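Local structure of RNA polymerase II subunit A C-terminal domain phosphatase SSU72 (Homo sapiens, 4H3K) at residues N99-L102 against H103-R107; C176-C179 against Q180-H184; N190-D193 against E194-E198. The protein dephosphorylates the C-terminal domain of RNA polymerase II as a serine/threonine protein phosphatase and takes part in pre-mRNA polyadenylation, RNA processing and transcription termination. The protein carries 1 engineered substitution. All coordinates share one frame; numbering follows the deposited sequence.

Contact 1. Residues N99-L102 against H103-R107; sequences NGIL and HMLDR
Met104 N donates to Gly100 O over 2.9 Å, the first of three i to i+4 backbone bonds that open helix 101-109; Leu105 N to Ile101 O and Asp106 N to Leu102 O follow at the same length. Gly100 holds the N-cap position, and its positive phi (71°) favours glycine, which carries no CB to strain. One step earlier Asn99, where helix 81-98 has just ended, closes an Asx turn: its OD1 accepts from Ile101 N at 3.2 Å, the donor nitrogen lying 33° off the plane of the carbonyl. The short polar side chain of asparagine thus occupies one of the amides that a helix start cannot pair with its own carbonyls. At the other end Asp106 forms a salt bridge with Arg110, and Arg107 reaches Glu41 on helix 38-48.

Apolar residues take the inward positions. Leu102 packs on Tyr85 and Tyr96 of helix 81-98, while Met104 and Leu105 touch the loop at Gln36. Ile101 and Leu105, one turn apart, lie side by side and point the same way. Leu105 holds CG beside its own backbone N (chi1 -74°), which lays CG over Ile101 O at 3.4 Å and carries CD1 to within 4.0 Å of Ile101 CG2.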
loop_
_atom_site.group_PDB
_atom_site.type_symbol
_atom_site.label_atom_id
_atom_site.label_comp_id
_atom_site.label_asym_id
_atom_site.label_seq_id
_atom_site.Cartn_x
_atom_site.Cartn_y
_atom_site.Cartn_z
ATOM N N ASN B 99 -19.842 32.974 -13.705
ATOM C CA ASN B 99 -18.930 32.431 -12.713
ATOM C C ASN B 99 -18.153 31.193 -13.185
ATOM O O ASN B 99 -17.631 30.444 -12.353
ATOM C CB ASN B 99 -19.690 32.145 -11.417
ATOM C CG ASN B 99 -20.729 31.062 -11.578
ATOM O OD1 ASN B 99 -20.764 30.348 -12.579
ATOM N ND2 ASN B 99 -21.574 30.928 -10.582
ATOM N N GLY B 100 -18.115 30.973 -14.506
ATOM C CA GLY B 100 -17.310 29.912 -15.144
ATOM C C GLY B 100 -17.786 28.485 -14.917
ATOM O O GLY B 100 -17.154 27.530 -15.398
ATOM N N ILE B 101 -18.902 28.329 -14.197
ATOM C CA ILE B 101 -19.368 27.000 -13.820
ATOM C C ILE B 101 -19.872 26.172 -15.008
ATOM O O ILE B 101 -19.628 24.965 -15.076
ATOM C CB ILE B 101 -20.386 27.037 -12.661
ATOM C CG1 ILE B 101 -19.701 27.550 -11.402
ATOM C CG2 ILE B 101 -20.982 25.666 -12.411
ATOM C CD1 ILE B 101 -20.620 27.730 -10.252
ATOM N N LEU B 102 -20.546 26.803 -15.964
ATOM C CA LEU B 102 -20.979 26.053 -17.161
ATOM C C LEU B 102 -19.779 25.579 -17.977
ATOM O O LEU B 102 -19.740 24.437 -18.447
ATOM C CB LEU B 102 -21.984 26.849 -18.034
ATOM C CG LEU B 102 -23.374 27.103 -17.415
ATOM C CD1 LEU B 102 -24.262 27.892 -18.393
ATOM C CD2 LEU B 102 -24.115 25.830 -16.922
ATOM N N HIS B 103 -18.803 26.458 -18.130
ATOM C CA HIS B 103 -17.551 26.122 -18.814
ATOM C C HIS B 103 -16.814 24.979 -18.091
ATOM O O HIS B 103 -16.350 24.043 -18.738
ATOM C CB HIS B 103 -16.659 27.367 -18.963
ATOM C CG HIS B 103 -15.396 27.125 -19.744
ATOM N ND1 HIS B 103 -14.330 26.412 -19.237
ATOM C CD2 HIS B 103 -15.027 27.505 -20.993
ATOM C CE1 HIS B 103 -13.365 26.354 -20.138
ATOM N NE2 HIS B 103 -13.761 27.011 -21.211
ATOM N N MET B 104 -16.722 25.056 -16.756
ATOM C CA MET B 104 -16.096 23.993 -15.941
ATOM C C MET B 104 -16.807 22.657 -16.147
ATOM O O MET B 104 -16.162 21.637 -16.382
ATOM C CB MET B 104 -16.130 24.362 -14.463
ATOM C CG MET B 104 -15.354 23.395 -13.548
ATOM S SD MET B 104 -15.677 23.853 -11.841
ATOM C CE MET B 104 -17.331 23.198 -11.568
ATOM N N LEU B 105 -18.141 22.676 -16.072
ATOM C CA LEU B 105 -18.938 21.467 -16.278
ATOM C C LEU B 105 -18.748 20.844 -17.658
ATOM O O LEU B 105 -18.629 19.628 -17.789
ATOM C CB LEU B 105 -20.425 21.715 -15.974
ATOM C CG LEU B 105 -20.787 21.833 -14.486
ATOM C CD1 LEU B 105 -22.228 22.354 -14.280
ATOM C CD2 LEU B 105 -20.573 20.520 -13.709
ATOM N N ASP B 106 -18.714 21.700 -18.680
ATOM C CA ASP B 106 -18.427 21.295 -20.053
ATOM C C ASP B 106 -17.038 20.688 -20.183
ATOM O O ASP B 106 -16.872 19.642 -20.809
ATOM C CB ASP B 106 -18.550 22.500 -20.984
ATOM C CG ASP B 106 -18.346 22.133 -22.430
ATOM O OD1 ASP B 106 -19.175 21.376 -22.967
ATOM O OD2 ASP B 106 -17.352 22.595 -23.025
ATOM N N ARG B 107 -16.038 21.338 -19.597
ATOM C CA ARG B 107 -14.671 20.762 -19.540
ATOM C C ARG B 107 -14.712 19.351 -18.901
ATOM O O ARG B 107 -14.095 18.388 -19.412
ATOM C CB ARG B 107 -13.738 21.703 -18.752
ATOM C CG ARG B 107 -12.249 21.376 -18.742
ATOM C CD ARG B 107 -11.863 20.238 -17.754
ATOM N NE ARG B 107 -12.350 20.433 -16.386
ATOM C CZ ARG B 107 -11.917 21.368 -15.546
ATOM N NH1 ARG B 107 -10.947 22.210 -15.909
ATOM N NH2 ARG B 107 -12.439 21.444 -14.330
#

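Contact 2. Residues C176-C179 against Q180-H184; sequences CELC and QCIQH
Gln180 N bonds to Cys176 O at 2.9 Å, and the CB of the same glutamine rests against two carbonyls of the preceding turn, 3.3 Å from both Cys176 O and Glu177 O. Its chain bends at chi2, and its side chain touches Phe51; a flexible glutamine with a polar end suits this partly exposed position.

Cys181 follows with N donating to Glu177 O at 3.0 Å. Its CB sits 3.5 Å from Leu178 O, and the small, weakly polar thiol suits a partly exposed position beside Phe199.

Ile182 makes the main apolar contact. Its N-H points nearly along the C=O axis of Leu178, a straight bond (172° at the hydrogen) characteristic of the regular alpha-helix 165-184, which lies against the central mixed sheet of the domain. With CG1 beside its backbone N (chi1 -73°), the isoleucine sends CD1 back one turn, to 3.8 Å from Leu178 CG and 3.9 Å from Leu178 CD1. The two side chains cross at a slant, and both are buried: they reach Leu127 and Leu129 of strand 127-130 and also meet helix 188-203, so branched hydrocarbon fits both places.

Gln183 N donates to Cys179 O, whose residue faces strand 127-130 and Leu46 through a compact side chain. The glutamine's CB and CG pass that same carbonyl, CG at 3.6 Å from Cys179 O, before the chain bends and its end leads away from the preceding turn; the side chain touches Leu26 and Phe51.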
loop_
_atom_site.group_PDB
_atom_site.type_symbol
_atom_site.label_atom_id
_atom_site.label_comp_id
_atom_site.label_asym_id
_atom_site.label_seq_id
_atom_site.Cartn_x
_atom_site.Cartn_y
_atom_site.Cartn_z
ATOM N N CYS B 176 1.412 19.137 -11.330
ATOM C CA CYS B 176 2.090 18.667 -12.542
ATOM C C CYS B 176 3.613 18.768 -12.373
ATOM O O CYS B 176 4.346 17.826 -12.711
ATOM C CB CYS B 176 1.628 19.450 -13.791
ATOM S SG CYS B 176 2.371 18.793 -15.330
ATOM N N GLU B 177 4.085 19.892 -11.829
ATOM C CA GLU B 177 5.526 20.060 -11.562
ATOM C C GLU B 177 6.059 18.996 -10.608
ATOM O O GLU B 177 7.095 18.355 -10.879
ATOM C CB GLU B 177 5.836 21.480 -11.062
ATOM C CG GLU B 177 7.167 21.970 -11.530
ATOM C CD GLU B 177 7.524 23.340 -11.015
ATOM O OE1 GLU B 177 6.581 24.115 -10.690
ATOM O OE2 GLU B 177 8.755 23.629 -10.984
ATOM N N LEU B 178 5.322 18.752 -9.528
ATOM C CA LEU B 178 5.696 17.704 -8.594
ATOM C C LEU B 178 5.734 16.324 -9.254
ATOM O O LEU B 178 6.698 15.590 -9.095
ATOM C CB LEU B 178 4.776 17.718 -7.373
ATOM C CG LEU B 178 5.050 16.601 -6.358
ATOM C CD1 LEU B 178 6.453 16.755 -5.730
ATOM C CD2 LEU B 178 3.971 16.545 -5.281
ATOM N N CYS B 179 4.719 15.990 -10.034
ATOM C CA CYS B 179 4.658 14.679 -10.672
ATOM C C CYS B 179 5.789 14.517 -11.676
ATOM O O CYS B 179 6.386 13.464 -11.785
ATOM C CB CYS B 179 3.297 14.455 -11.333
ATOM S SG CYS B 179 2.038 14.170 -10.051
ATOM N N GLN B 180 6.097 15.586 -12.377
ATOM C CA GLN B 180 7.259 15.629 -13.259
ATOM C C GLN B 180 8.576 15.322 -12.561
ATOM O O GLN B 180 9.364 14.477 -13.029
ATOM C CB GLN B 180 7.319 17.009 -13.899
ATOM C CG GLN B 180 7.990 16.955 -15.181
ATOM C CD GLN B 180 7.212 16.085 -16.126
ATOM O OE1 GLN B 180 5.983 16.189 -16.190
ATOM N NE2 GLN B 180 7.913 15.214 -16.860
ATOM N N CYS B 181 8.822 16.002 -11.443
ATOM C CA CYS B 181 10.009 15.727 -10.651
ATOM C C CYS B 181 10.072 14.287 -10.250
ATOM O O CYS B 181 11.085 13.636 -10.479
ATOM C CB CYS B 181 10.025 16.532 -9.373
ATOM S SG CYS B 181 10.464 18.101 -9.663
ATOM N N ILE B 182 8.985 13.791 -9.661
ATOM C CA ILE B 182 8.937 12.409 -9.174
ATOM C C ILE B 182 9.277 11.431 -10.291
ATOM O O ILE B 182 10.158 10.576 -10.123
ATOM C CB ILE B 182 7.593 12.090 -8.474
ATOM C CG1 ILE B 182 7.562 12.787 -7.112
ATOM C CG2 ILE B 182 7.403 10.586 -8.321
ATOM C CD1 ILE B 182 6.154 12.919 -6.511
ATOM N N GLN B 183 8.625 11.581 -11.441
ATOM C CA GLN B 183 8.985 10.809 -12.640
ATOM C C GLN B 183 10.447 10.851 -13.078
ATOM O O GLN B 183 10.918 9.900 -13.687
ATOM C CB GLN B 183 8.096 11.196 -13.823
ATOM C CG GLN B 183 6.793 10.447 -13.790
ATOM C CD GLN B 183 6.672 9.451 -14.923
ATOM O OE1 GLN B 183 6.998 8.268 -14.784
ATOM N NE2 GLN B 183 6.215 9.933 -16.060
ATOM N N HIS B 184 11.151 11.946 -12.809
ATOM C CA HIS B 184 12.569 12.039 -13.168
ATOM C C HIS B 184 13.478 11.420 -12.111
ATOM O O HIS B 184 14.674 11.226 -12.346
ATOM C CB HIS B 184 12.988 13.491 -13.378
ATOM C CG HIS B 184 12.568 14.046 -14.695
ATOM N ND1 HIS B 184 13.267 13.807 -15.858
ATOM C CD2 HIS B 184 11.524 14.837 -15.034
ATOM C CE1 HIS B 184 12.660 14.420 -16.861
ATOM N NE2 HIS B 184 11.590 15.037 -16.387
#

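Contact 3. Residues N190-D193 against E194-E198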
loop_
_atom_site.group_PDB
_atom_site.type_symbol
_atom_site.label_atom_id
_atom_site.label_comp_id
_atom_site.label_asym_id
_atom_site.label_seq_id
_atom_site.Cartn_x
_atom_site.Cartn_y
_atom_site.Cartn_z
ATOM N N ASN B 190 12.646 6.641 -2.110
ATOM C CA ASN B 190 13.829 7.120 -1.408
ATOM C C ASN B 190 14.051 8.648 -1.526
ATOM O O ASN B 190 14.686 9.251 -0.642
ATOM C CB ASN B 190 15.071 6.369 -1.890
ATOM C CG ASN B 190 16.263 6.554 -0.962
ATOM O OD1 ASN B 190 17.385 6.904 -1.403
ATOM N ND2 ASN B 190 16.051 6.310 0.299
ATOM N N GLU B 191 13.502 9.265 -2.573
ATOM C CA GLU B 191 13.744 10.703 -2.818
ATOM C C GLU B 191 12.546 11.653 -2.640
ATOM O O GLU B 191 12.707 12.900 -2.647
ATOM C CB GLU B 191 14.289 10.899 -4.237
ATOM C CG GLU B 191 15.622 10.184 -4.496
ATOM C CD GLU B 191 15.972 10.194 -5.980
ATOM O OE1 GLU B 191 15.593 11.193 -6.669
ATOM O OE2 GLU B 191 16.589 9.201 -6.453
ATOM N N ILE B 192 11.351 11.090 -2.510
ATOM C CA ILE B 192 10.125 11.895 -2.502
ATOM C C ILE B 192 10.119 12.882 -1.335
ATOM O O ILE B 192 9.741 14.043 -1.494
ATOM C CB ILE B 192 8.845 11.010 -2.496
ATOM C CG1 ILE B 192 7.597 11.895 -2.663
ATOM C CG2 ILE B 192 8.788 10.086 -1.218
ATOM C CD1 ILE B 192 6.274 11.136 -2.894
ATOM N N ASP B 193 10.563 12.462 -0.161
ATOM C CA ASP B 193 10.537 13.444 0.967
ATOM C C ASP B 193 11.485 14.635 0.759
ATOM O O ASP B 193 11.115 15.791 0.980
ATOM C CB ASP B 193 10.767 12.752 2.298
ATOM C CG ASP B 193 9.522 12.023 2.754
ATOM O OD1 ASP B 193 8.527 12.713 3.155
ATOM O OD2 ASP B 193 9.512 10.777 2.628
ATOM N N GLU B 194 12.691 14.353 0.288
ATOM C CA GLU B 194 13.630 15.440 -0.087
ATOM C C GLU B 194 13.010 16.377 -1.174
ATOM O O GLU B 194 13.037 17.628 -1.075
ATOM C CB GLU B 194 14.955 14.830 -0.555
ATOM C CG GLU B 194 16.030 15.909 -0.713
ATOM C CD GLU B 194 17.243 15.445 -1.518
ATOM O OE1 GLU B 194 17.997 16.346 -1.953
ATOM O OE2 GLU B 194 17.429 14.203 -1.714
ATOM N N LEU B 195 12.428 15.773 -2.209
ATOM C CA LEU B 195 11.679 16.533 -3.208
ATOM C C LEU B 195 10.544 17.392 -2.631
ATOM O O LEU B 195 10.406 18.564 -2.982
ATOM C CB LEU B 195 11.103 15.601 -4.271
ATOM C CG LEU B 195 12.121 15.000 -5.262
ATOM C CD1 LEU B 195 11.354 14.047 -6.201
ATOM C CD2 LEU B 195 12.929 16.070 -6.082
ATOM N N LEU B 196 9.719 16.814 -1.760
ATOM C CA LEU B 196 8.645 17.575 -1.156
ATOM C C LEU B 196 9.187 18.733 -0.326
ATOM O O LEU B 196 8.620 19.821 -0.353
ATOM C CB LEU B 196 7.744 16.671 -0.285
ATOM C CG LEU B 196 6.988 15.579 -1.013
ATOM C CD1 LEU B 196 6.152 14.685 -0.033
ATOM C CD2 LEU B 196 6.065 16.200 -2.080
ATOM N N GLN B 197 10.277 18.502 0.406
ATOM C CA GLN B 197 10.918 19.571 1.201
ATOM C C GLN B 197 11.425 20.727 0.311
ATOM O O GLN B 197 11.181 21.867 0.619
ATOM C CB GLN B 197 12.032 19.034 2.112
ATOM C CG GLN B 197 11.519 18.206 3.321
ATOM C CD GLN B 197 10.679 19.034 4.311
ATOM O OE1 GLN B 197 9.502 18.739 4.553
ATOM N NE2 GLN B 197 11.278 20.054 4.884
ATOM N N GLU B 198 12.111 20.419 -0.793
ATOM C CA GLU B 198 12.432 21.437 -1.825
ATOM C C GLU B 198 11.188 22.197 -2.321
ATOM O O GLU B 198 11.207 23.424 -2.420
ATOM C CB GLU B 198 13.138 20.812 -3.026
ATOM C CG GLU B 198 14.552 20.402 -2.822
ATOM C CD GLU B 198 15.223 20.039 -4.151
ATOM O OE1 GLU B 198 15.182 20.888 -5.088
ATOM O OE2 GLU B 198 15.785 18.908 -4.255
HETATM O O HOH W 1 13.824 11.660 0.640
#
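Leu195 N and Leu196 N donate to Glu191 O and Ile192 O, at 2.9 and 2.8 Å, and Gln197 N to Asp193 O completes the turn. A water stands in for the bond before these: it donates to Asn190 O and accepts from Glu194 N, 2.9 Å from each, so one water bridges a backbone pair near the start of helix 188-203.

This amphipathic helix, in a predicted coiled-coil region, turns its apolar residues to helix 165-184 and the sheet. Ile192 and Leu196 lie side by side, pointing the same way, with Leu196 CG 4.1 Å from Ile192 CG1. The isoleucine brings CG1 there by holding it anti to its N (chi1 -173°). Leu196 also meets Leu178, Val157 and His209. Replacing Leu196 by alanine removes CG and both methyls, which would probably open a gap between Ile192, Leu178 and Val157.

Among the acids, Glu191 OE1 and Glu194 OE2 are 6.1 Å apart, a separation of like charges that solvent probably makes tolerable; Glu191 OE2 has a weak hydrogen bond to Asp187 N. Asp193 and Gln197 pack on apolar side chains of another protein chain, and the glutamine lays CG 3.4 Å from Asp193 O.

All three are local contacts of i to i+4 neighbours, contact 1 across a helix start and the others within helices. Contacts 1 and 2 each have four buried residues among those that touch, contact 3 only two. Contact 1 is set apart, its centre 28 Å from that of contact 2 and 35 Å from that of contact 3. As a helix start it uses capping chemistry and charged pairs as well as packing. Contacts 2 and 3 belong to successive helices, 165-184 and 188-203, and touch directly, Leu178 CD1 meeting Leu196 CD2 at 3.7 Å. Contact 2 sets Cys179, Leu178 and Ile182 against strand 127-130; contact 3, farther out, is richer in acids, admits water and borders another protein chain.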